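Long-range contacts in macrolide 2'-phosphotransferase MphH (Brachybacterium faecium, PDB 5UXD), which binds azithromycin and probably transfers a phosphate to the 2'-hydroxyl of macrolide antibiotics, which would inactivate them: residues 229-234 / 263-267; 117-123 / 240-244. One frame throughout, in Å; residues are numbered along the deposited sequence. Where two conformers were deposited one is given.

Overall arrangement
Contact 1 (229-234 / 263-267) and contact 2 (117-123 / 240-244) lie on the same side of the chain's centre, with their own centres about 14 Å apart. The helices 230-235, 238-250 and 259-268 follow one another along the chain and link the two. Phe-241, on the 240-244 segment, packs its ring against helix 230-235: CE1 of Phe-241 is 3.5 Å from CB of Gln-233. Contact 1 reaches the antibiotic through Phe-231, whose side chain is about 7 Å from that of His-203, a magnesium ligand in another structure of this protein. Contact 2, away from the antibiotic, nucleotide and magnesium sites, joins helix 238-250 to helix 119-133.

Contact 1. Residues 229-234 / 263-267; sequences LMFHQV and CTEMF. With ZIT (azithromycin), chain C.
A single polar link, from the hydroxyl of Thr-264 to the side-chain amide of Gln-233, bridges two helices that are otherwise joined by sulfur, methyl and ring packing next to bound azithromycin. OG1 of Thr-264 donates to OE1 of Gln-233 over a short 2.6 Å, meeting a lone pair in the carbonyl plane with a C=O...O angle of 118°. The Gln-233 chain bends at chi2 (-85°), which folds its amide over CB of Cys-263. The short helical segments run nearly perpendicular, at 99°, with axes 9.0 Å apart. SG of Cys-263 rests 3.6 Å from CA of Met-230, whose chain, in the conformer given, one of two, reaches across until CE of Met-230 lies 3.7 Å from CB of Phe-267 and also touches Met-266 CG. CG2 of Val-234 makes a CH-pi contact over one face of the Phe-267 ring, 4.0 Å from its centroid, while Phe-231 CD1 comes to that ring's edge. Phe-231 crosses Phe-267 at about a right angle and presents CE1 to azithromycin C17 at 3.5 Å. Tyr-200, also of the antibiotic pocket, meets the Phe-231 ring. Azithromycin thus meets the apolar ring of Phe-231 here, backed by Phe-267, with the polar link set apart from it.

Contact 2. Residues 117-123 / 240-244; sequences ASTVYAR and IFEVA
Ile-240 reaches across to the start of helix 119-133 with its two branches sent to different partners. CG1 lies beside the backbone N (chi1 -60°) and carries CD1 of Ile-240 to the carbonyl O of Ala-117, 3.3 Å away, and to CG2 of Thr-119 at 3.6 Å; the Thr-119 and Ile-240 side chains meet there at about a right angle. CG2 of Ile-240, the other branch, lies against CB of Ala-122 at 3.7 Å. That small methyl points to the facing helix and is also touched by CG1 of Val-243, which in turn presses on CG of Arg-123 at 3.4 Å, the two side chains slanting past each other. The small Ala-122 and Ala-244 let the backbones come close: CA of Ala-244 makes a C-H...O contact of 3.4 Å with O of Ala-122, with an angle of 139° at the hydrogen. The helical segments accordingly come within 8.1 Å at their axes, inclined at 36°. Ser-118 N-caps its helix, its OG accepting from N of Tyr-121 at 3.0 Å, and is also hydrogen-bonded to Glu-209. Helix 230-235 closes one flank through His-232, which touches Ala-122 and Ala-244, whereas Val-120 and Tyr-121 pack on strand 210-214.

Contact 1. Residues 229-234 / 263-267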
ATOM      1  N   LEU A 229      -6.241   5.842   6.799  1.00 14.18           N
ATOM      2  CA  LEU A 229      -6.599   5.623   8.185  1.00 13.94           C
ATOM      3  C   LEU A 229      -7.486   4.405   8.379  1.00 13.52           C
ATOM      4  O   LEU A 229      -7.617   3.931   9.508  1.00 12.70           O
ATOM      5  CB  LEU A 229      -7.319   6.861   8.754  1.00 15.27           C
ATOM      6  CG  LEU A 229      -6.458   8.127   8.749  1.00 16.88           C
ATOM      7  CD1 LEU A 229      -7.330   9.381   8.955  1.00 22.52           C
ATOM      8  CD2 LEU A 229      -5.402   8.023   9.822  1.00 15.86           C
ATOM      9  N   MET A 230      -8.081   3.971   7.282  1.00 16.38           N
ATOM     10  CA  MET A 230      -9.029   2.801   7.436  0.50 16.09           C
ATOM     11  C   MET A 230      -8.545   1.435   8.024  1.00 11.57           C
ATOM     12  O   MET A 230      -9.176   0.724   8.884  1.00 14.71           O
ATOM     13  CB  MET A 230      -9.695   2.517   6.098  0.50 18.82           C
ATOM     14  CG  MET A 230      -8.746   1.978   5.064  0.50 17.45           C
ATOM     15  SD  MET A 230      -9.618   1.639   3.535  0.50 20.88           S
ATOM     16  CE  MET A 230     -10.992   0.695   4.151  0.50 18.74           C
ATOM     17  N   PHE A 231      -7.288   1.112   7.712  1.00 13.04           N
ATOM     18  CA  PHE A 231      -6.805  -0.156   8.256  1.00 12.89           C
ATOM     19  C   PHE A 231      -6.601  -0.066   9.765  1.00 17.27           C
ATOM     20  O   PHE A 231      -6.885  -1.025  10.496  1.00 13.88           O
ATOM     21  CB  PHE A 231      -5.522  -0.600   7.524  1.00 15.17           C
ATOM     22  CG  PHE A 231      -5.719  -0.776   6.024  1.00 19.02           C
ATOM     23  CD1 PHE A 231      -6.456  -1.837   5.529  1.00 28.56           C
ATOM     24  CD2 PHE A 231      -5.223   0.163   5.120  1.00 21.44           C
ATOM     25  CE1 PHE A 231      -6.668  -1.982   4.158  1.00 21.15           C
ATOM     26  CE2 PHE A 231      -5.433   0.019   3.748  1.00 19.73           C
ATOM     27  CZ  PHE A 231      -6.156  -1.054   3.274  1.00 23.64           C
ATOM     28  N   HIS A 232      -6.136   1.088  10.253  1.00 17.78           N
ATOM     29  CA  HIS A 232      -6.082   1.319  11.693  1.00 13.44           C
ATOM     30  C   HIS A 232      -7.482   1.338  12.303  1.00 16.61           C
ATOM     31  O   HIS A 232      -7.708   0.767  13.376  1.00 18.72           O
ATOM     32  CB  HIS A 232      -5.345   2.629  11.976  1.00 12.52           C
ATOM     33  CG  HIS A 232      -4.897   2.787  13.398  1.00 12.49           C
ATOM     34  ND1 HIS A 232      -5.486   3.678  14.265  1.00 12.35           N
ATOM     35  CD2 HIS A 232      -3.933   2.155  14.108  1.00 17.62           C
ATOM     36  CE1 HIS A 232      -4.898   3.601  15.447  1.00 12.87           C
ATOM     37  NE2 HIS A 232      -3.954   2.678  15.383  1.00 13.41           N
ATOM     38  N   GLN A 233      -8.441   1.975  11.623  1.00 13.98           N
ATOM     39  CA  GLN A 233      -9.779   2.087  12.182  1.00 11.69           C
ATOM     40  C   GLN A 233     -10.421   0.723  12.378  1.00 14.85           C
ATOM     41  O   GLN A 233     -11.107   0.495  13.387  1.00 14.00           O
ATOM     42  CB  GLN A 233     -10.664   2.972  11.300  1.00 12.20           C
ATOM     43  CG  GLN A 233     -11.945   3.446  12.005  1.00 10.23           C
ATOM     44  CD  GLN A 233     -13.085   2.425  11.906  1.00 13.88           C
ATOM     45  OE1 GLN A 233     -13.203   1.719  10.906  1.00 13.84           O
ATOM     46  NE2 GLN A 233     -13.927   2.355  12.932  1.00 17.84           N
ATOM     47  N   VAL A 234     -10.211  -0.203  11.436  1.00 15.97           N
ATOM     48  CA  VAL A 234     -10.888  -1.489  11.562  1.00 15.15           C
ATOM     49  C   VAL A 234     -10.188  -2.423  12.551  1.00 15.27           C
ATOM     50  O   VAL A 234     -10.820  -3.372  13.041  1.00 21.28           O
ATOM     51  CB  VAL A 234     -11.059  -2.148  10.180  1.00 18.27           C
ATOM     52  CG1 VAL A 234     -11.992  -1.311   9.287  1.00 17.08           C
ATOM     53  CG2 VAL A 234      -9.720  -2.344   9.521  1.00 25.92           C
ATOM     54  N   CYS A 263     -14.744   4.538   7.176  1.00 11.58           N
ATOM     55  CA  CYS A 263     -13.648   3.563   7.109  1.00 11.21           C
ATOM     56  C   CYS A 263     -14.165   2.129   7.186  1.00 10.77           C
ATOM     57  O   CYS A 263     -13.746   1.266   6.410  1.00 12.62           O
ATOM     58  CB  CYS A 263     -12.635   3.808   8.237  1.00 10.75           C
ATOM     59  SG  CYS A 263     -11.582   5.239   8.061  1.00 16.60           S
ATOM     60  N   THR A 264     -15.057   1.850   8.143  1.00 13.64           N
ATOM     61  CA  THR A 264     -15.564   0.489   8.306  1.00 13.26           C
ATOM     62  C   THR A 264     -16.449   0.080   7.131  1.00 12.95           C
ATOM     63  O   THR A 264     -16.399  -1.069   6.679  1.00 16.17           O
ATOM     64  CB  THR A 264     -16.315   0.369   9.638  1.00 21.23           C
ATOM     65  OG1 THR A 264     -15.357   0.193  10.689  1.00 19.69           O
ATOM     66  CG2 THR A 264     -17.279  -0.839   9.639  1.00 14.33           C
ATOM     67  N   GLU A 265     -17.284   1.000   6.630  1.00 15.73           N
ATOM     68  CA  GLU A 265     -18.092   0.670   5.459  1.00 13.47           C
ATOM     69  C   GLU A 265     -17.207   0.390   4.257  1.00 16.15           C
ATOM     70  O   GLU A 265     -17.448  -0.555   3.496  1.00 15.19           O
ATOM     71  CB  GLU A 265     -19.067   1.809   5.136  1.00 12.48           C
ATOM     72  CG  GLU A 265     -20.141   1.994   6.196  1.00 16.58           C
ATOM     73  CD  GLU A 265     -20.712   0.672   6.650  1.00 16.24           C
ATOM     74  OE1 GLU A 265     -21.518   0.077   5.895  1.00 16.65           O
ATOM     75  OE2 GLU A 265     -20.344   0.224   7.753  1.00 17.78           O
ATOM     76  N   MET A 266     -16.190   1.215   4.077  1.00 17.13           N
ATOM     77  CA  MET A 266     -15.284   1.061   2.955  1.00 11.94           C
ATOM     78  C   MET A 266     -14.544  -0.272   3.000  1.00 14.90           C
ATOM     79  O   MET A 266     -14.370  -0.922   1.985  1.00 13.29           O
ATOM     80  CB  MET A 266     -14.308   2.232   2.882  1.00 14.69           C
ATOM     81  CG  MET A 266     -13.457   2.236   1.629  1.00 17.90           C
ATOM     82  SD  MET A 266     -12.839   3.877   1.218  1.00 27.28           S
ATOM     83  CE  MET A 266     -12.201   4.405   2.799  1.00 24.44           C
ATOM     84  N   PHE A 267     -14.106  -0.659   4.189  1.00 14.63           N
ATOM     85  CA  PHE A 267     -13.415  -1.937   4.355  1.00 14.66           C
ATOM     86  C   PHE A 267     -14.338  -3.092   4.010  1.00 14.17           C
ATOM     87  O   PHE A 267     -13.907  -4.096   3.427  1.00 17.65           O
ATOM     88  CB  PHE A 267     -12.905  -2.055   5.791  1.00 11.36           C
ATOM     89  CG  PHE A 267     -11.963  -3.194   6.018  1.00 16.27           C
ATOM     90  CD1 PHE A 267     -10.611  -3.046   5.787  1.00 17.44           C
ATOM     91  CD2 PHE A 267     -12.431  -4.401   6.503  1.00 20.62           C
ATOM     92  CE1 PHE A 267      -9.726  -4.098   6.014  1.00 18.66           C
ATOM     93  CE2 PHE A 267     -11.551  -5.461   6.735  1.00 20.66           C
ATOM     94  CZ  PHE A 267     -10.203  -5.299   6.488  1.00 18.97           C
TER
HETATM   95  C1  ZIT C 501      -6.000  -6.745   3.322  1.00 28.02           C
HETATM   96  C2  ZIT C 501      -5.563  -6.101   1.963  1.00 34.28           C
HETATM   97  C3  ZIT C 501      -6.236  -6.922   0.891  1.00 26.61           C
HETATM   98  C4  ZIT C 501      -5.168  -7.953   0.443  1.00 34.43           C
HETATM   99  C5  ZIT C 501      -5.677  -8.864  -0.689  1.00 33.65           C
HETATM  100  C6  ZIT C 501      -5.895 -10.243  -0.128  1.00 37.85           C
HETATM  101  C7  ZIT C 501      -4.565 -11.030  -0.062  1.00 32.18           C
HETATM  102  C8  ZIT C 501      -4.833 -12.457   0.519  1.00 37.06           C
HETATM  103  C9  ZIT C 501      -4.298 -12.574   1.974  1.00 34.94           C
HETATM  104  N10 ZIT C 501      -5.322 -11.972   2.980  1.00 38.42           N
HETATM  105  C11 ZIT C 501      -4.718 -11.409   4.174  1.00 44.11           C
HETATM  106  C12 ZIT C 501      -5.486 -10.141   4.580  1.00 38.32           C
HETATM  107  C13 ZIT C 501      -4.791  -9.225   5.592  1.00 42.78           C
HETATM  108  C14 ZIT C 501      -5.392  -7.824   5.479  1.00 32.34           C
HETATM  109  C15 ZIT C 501      -4.965  -6.992   6.673  1.00 37.69           C
HETATM  110  C16 ZIT C 501      -5.375  -5.499   6.465  1.00 34.49           C
HETATM  111  C17 ZIT C 501      -5.848  -4.630   1.969  1.00 37.88           C
HETATM  112  C18 ZIT C 501      -3.910  -7.214   0.064  1.00 34.45           C
HETATM  113  C19 ZIT C 501      -6.911 -10.982  -1.008  1.00 33.46           C
HETATM  114  C20 ZIT C 501      -4.207 -13.454  -0.332  1.00 45.89           C
HETATM  115  C21 ZIT C 501      -6.367 -12.964   3.274  1.00 30.11           C
HETATM  116  C22 ZIT C 501      -4.690 -12.418   5.305  1.00 48.31           C
HETATM  117  C23 ZIT C 501      -3.278  -9.128   5.342  1.00 40.34           C
HETATM  118  O1  ZIT C 501      -7.181  -6.916   3.561  1.00 40.89           O
HETATM  119  O6  ZIT C 501      -6.421 -10.164   1.188  1.00 37.50           O
HETATM  120  O12 ZIT C 501      -6.752 -10.473   5.100  1.00 40.35           O
HETATM  121  O13 ZIT C 501      -5.023  -9.732   6.922  1.00 45.91           O
HETATM  122  O14 ZIT C 501      -4.918  -7.165   4.290  1.00 33.56           O
HETATM  123  C1A ZIT C 501      -5.099  -8.272  -2.939  1.00 39.15           C
HETATM  124  C2A ZIT C 501      -3.942  -8.178  -3.911  1.00 42.63           C
HETATM  125  C3A ZIT C 501      -4.337  -7.338  -5.071  1.00 37.51           C
HETATM  126  C4A ZIT C 501      -5.561  -7.865  -5.704  1.00 40.62           C
HETATM  127  C5A ZIT C 501      -6.684  -8.200  -4.715  1.00 27.64           C
HETATM  128  C6A ZIT C 501      -7.760  -8.984  -5.347  1.00 29.39           C
HETATM  129  C7A ZIT C 501      -2.944  -8.568  -6.627  1.00 51.69           C
HETATM  130  C8A ZIT C 501      -3.467  -6.306  -7.118  1.00 37.87           C
HETATM  131  O1A ZIT C 501      -4.730  -8.922  -1.752  1.00 33.55           O
HETATM  132  O2A ZIT C 501      -2.781  -7.628  -3.283  1.00 45.90           O
HETATM  133  N3A ZIT C 501      -3.202  -7.277  -6.047  1.00 48.10           N
HETATM  134  O5A ZIT C 501      -6.224  -8.982  -3.559  1.00 38.05           O
HETATM  135  C1B ZIT C 501      -8.143  -5.798  -0.059  1.00 33.47           C
HETATM  136  C2B ZIT C 501      -8.407  -4.462  -0.705  1.00 24.73           C
HETATM  137  C3B ZIT C 501      -8.500  -4.534  -2.186  1.00 27.42           C
HETATM  138  C4B ZIT C 501      -9.469  -5.577  -2.601  1.00 27.28           C
HETATM  139  C5B ZIT C 501      -9.086  -6.910  -2.019  1.00 30.61           C
HETATM  140  C6B ZIT C 501     -10.081  -7.920  -2.510  1.00 22.96           C
HETATM  141  C7B ZIT C 501      -8.949  -3.121  -2.729  1.00 29.57           C
HETATM  142  C8B ZIT C 501      -6.319  -3.871  -3.009  1.00 38.84           C
HETATM  143  O1B ZIT C 501      -6.773  -6.145  -0.213  1.00 39.24           O
HETATM  144  O3B ZIT C 501      -7.223  -4.915  -2.739  1.00 32.16           O
HETATM  145  O4B ZIT C 501      -9.397  -5.748  -4.034  1.00 30.87           O
HETATM  146  O5B ZIT C 501      -9.026  -6.903  -0.545  1.00 27.59           O

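Contact 2. Residues 117-123 / 240-244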
ATOM      1  N   ALA A 117      -3.493  -1.949  19.423  1.00 15.39           N
ATOM      2  CA  ALA A 117      -3.968  -1.183  20.569  1.00 23.64           C
ATOM      3  C   ALA A 117      -2.889  -0.267  21.156  1.00 16.97           C
ATOM      4  O   ALA A 117      -3.136   0.382  22.178  1.00 16.35           O
ATOM      5  CB  ALA A 117      -4.512  -2.127  21.653  1.00 17.91           C
ATOM      6  N   SER A 118      -1.716  -0.182  20.514  1.00 17.08           N
ATOM      7  CA  SER A 118      -0.626   0.664  20.995  1.00 16.83           C
ATOM      8  C   SER A 118      -0.933   2.142  20.774  1.00 22.37           C
ATOM      9  O   SER A 118      -1.244   2.553  19.657  1.00 18.67           O
ATOM     10  CB  SER A 118       0.673   0.304  20.274  1.00 17.87           C
ATOM     11  OG  SER A 118       1.652   1.323  20.422  1.00 17.16           O
ATOM     12  N   THR A 119      -0.820   2.951  21.833  1.00 17.29           N
ATOM     13  CA  THR A 119      -0.931   4.399  21.634  1.00 22.45           C
ATOM     14  C   THR A 119       0.281   4.967  20.907  1.00 19.48           C
ATOM     15  O   THR A 119       0.162   5.977  20.202  1.00 17.69           O
ATOM     16  CB  THR A 119      -1.087   5.115  22.968  1.00 17.95           C
ATOM     17  OG1 THR A 119      -0.087   4.636  23.871  1.00 23.44           O
ATOM     18  CG2 THR A 119      -2.468   4.864  23.560  1.00 15.40           C
ATOM     19  N   VAL A 120       1.452   4.352  21.074  1.00 20.51           N
ATOM     20  CA  VAL A 120       2.649   4.841  20.387  1.00 17.96           C
ATOM     21  C   VAL A 120       2.484   4.712  18.878  1.00 16.05           C
ATOM     22  O   VAL A 120       2.733   5.665  18.129  1.00 18.49           O
ATOM     23  CB  VAL A 120       3.902   4.104  20.891  1.00 26.52           C
ATOM     24  CG1 VAL A 120       5.096   4.433  20.015  1.00 19.81           C
ATOM     25  CG2 VAL A 120       4.196   4.501  22.332  1.00 24.61           C
ATOM     26  N   TYR A 121       2.043   3.538  18.406  1.00 16.35           N
ATOM     27  CA  TYR A 121       1.822   3.349  16.972  1.00 15.79           C
ATOM     28  C   TYR A 121       0.716   4.262  16.455  1.00 13.82           C
ATOM     29  O   TYR A 121       0.819   4.814  15.350  1.00 15.92           O
ATOM     30  CB  TYR A 121       1.475   1.888  16.669  1.00 17.88           C
ATOM     31  CG  TYR A 121       1.381   1.597  15.184  1.00 20.91           C
ATOM     32  CD1 TYR A 121       2.517   1.272  14.455  1.00 16.95           C
ATOM     33  CD2 TYR A 121       0.156   1.662  14.510  1.00 23.30           C
ATOM     34  CE1 TYR A 121       2.450   1.008  13.102  1.00 21.44           C
ATOM     35  CE2 TYR A 121       0.079   1.406  13.152  1.00 22.24           C
ATOM     36  CZ  TYR A 121       1.237   1.073  12.456  1.00 23.66           C
ATOM     37  OH  TYR A 121       1.186   0.808  11.109  1.00 27.30           O
ATOM     38  N   ALA A 122      -0.366   4.395  17.220  1.00 14.99           N
ATOM     39  CA  ALA A 122      -1.464   5.276  16.824  1.00 13.40           C
ATOM     40  C   ALA A 122      -0.967   6.702  16.600  1.00 13.17           C
ATOM     41  O   ALA A 122      -1.281   7.322  15.574  1.00 15.02           O
ATOM     42  CB  ALA A 122      -2.576   5.248  17.882  1.00 15.72           C
ATOM     43  N   ARG A 123      -0.171   7.236  17.539  1.00 16.35           N
ATOM     44  CA  ARG A 123       0.322   8.601  17.339  1.00 17.60           C
ATOM     45  C   ARG A 123       1.327   8.684  16.198  1.00 20.25           C
ATOM     46  O   ARG A 123       1.339   9.671  15.450  1.00 19.31           O
ATOM     47  CB  ARG A 123       0.947   9.161  18.624  1.00 23.83           C
ATOM     48  CG  ARG A 123      -0.052   9.352  19.733  1.00 25.72           C
ATOM     49  CD  ARG A 123       0.577   9.926  20.982  1.00 31.39           C
ATOM     50  NE  ARG A 123       0.848   8.874  21.952  1.00 48.25           N
ATOM     51  CZ  ARG A 123       2.066   8.462  22.284  1.00 50.18           C
ATOM     52  NH1 ARG A 123       3.140   9.031  21.744  1.00 58.68           N
ATOM     53  NH2 ARG A 123       2.212   7.501  23.181  1.00 35.95           N
ATOM     54  N   ILE A 240      -8.246   4.080  20.590  1.00 16.11           N
ATOM     55  CA  ILE A 240      -6.913   4.136  20.008  1.00 17.11           C
ATOM     56  C   ILE A 240      -6.969   4.766  18.620  1.00 16.89           C
ATOM     57  O   ILE A 240      -6.093   5.553  18.247  1.00 14.33           O
ATOM     58  CB  ILE A 240      -6.300   2.724  19.982  1.00 17.88           C
ATOM     59  CG1 ILE A 240      -6.186   2.162  21.398  1.00 21.52           C
ATOM     60  CG2 ILE A 240      -4.939   2.740  19.293  1.00 13.72           C
ATOM     61  CD1 ILE A 240      -5.248   2.945  22.293  1.00 15.19           C
ATOM     62  N   PHE A 241      -8.012   4.462  17.840  1.00 16.27           N
ATOM     63  CA  PHE A 241      -8.206   5.208  16.597  1.00 14.70           C
ATOM     64  C   PHE A 241      -8.346   6.703  16.873  1.00 21.12           C
ATOM     65  O   PHE A 241      -7.848   7.535  16.103  1.00 16.59           O
ATOM     66  CB  PHE A 241      -9.425   4.690  15.824  1.00 13.18           C
ATOM     67  CG  PHE A 241      -9.597   5.348  14.456  1.00 16.94           C
ATOM     68  CD1 PHE A 241      -8.646   5.165  13.479  1.00 16.98           C
ATOM     69  CD2 PHE A 241     -10.707   6.156  14.172  1.00 19.16           C
ATOM     70  CE1 PHE A 241      -8.774   5.755  12.229  1.00 14.75           C
ATOM     71  CE2 PHE A 241     -10.857   6.762  12.904  1.00 13.75           C
ATOM     72  CZ  PHE A 241      -9.882   6.558  11.940  1.00 14.52           C
ATOM     73  N   GLU A 242      -9.000   7.069  17.985  1.00 16.51           N
ATOM     74  CA  GLU A 242      -9.140   8.488  18.299  1.00 18.47           C
ATOM     75  C   GLU A 242      -7.786   9.135  18.602  1.00 19.11           C
ATOM     76  O   GLU A 242      -7.572  10.304  18.265  1.00 18.29           O
ATOM     77  CB  GLU A 242     -10.123   8.679  19.461  1.00 18.66           C
ATOM     78  CG  GLU A 242     -10.255  10.121  19.960  1.00 33.20           C
ATOM     79  CD  GLU A 242     -10.508  11.127  18.839  1.00 48.21           C
ATOM     80  OE1 GLU A 242      -9.855  12.196  18.838  1.00 40.73           O
ATOM     81  OE2 GLU A 242     -11.358  10.853  17.961  1.00 43.30           O
ATOM     82  N   VAL A 243      -6.864   8.400  19.242  1.00 17.47           N
ATOM     83  CA  VAL A 243      -5.502   8.908  19.442  1.00 18.64           C
ATOM     84  C   VAL A 243      -4.830   9.176  18.093  1.00 17.44           C
ATOM     85  O   VAL A 243      -4.123  10.180  17.914  1.00 16.16           O
ATOM     86  CB  VAL A 243      -4.680   7.912  20.289  1.00 18.54           C
ATOM     87  CG1 VAL A 243      -3.180   8.200  20.185  1.00 17.28           C
ATOM     88  CG2 VAL A 243      -5.116   7.936  21.760  1.00 19.44           C
ATOM     89  N   ALA A 244      -5.035   8.279  17.122  1.00 17.16           N
ATOM     90  CA  ALA A 244      -4.512   8.481  15.772  1.00 15.28           C
ATOM     91  C   ALA A 244      -5.120   9.709  15.110  1.00 14.19           C
ATOM     92  O   ALA A 244      -4.411  10.485  14.462  1.00 14.88           O
ATOM     93  CB  ALA A 244      -4.782   7.241  14.918  1.00 14.09           C
TER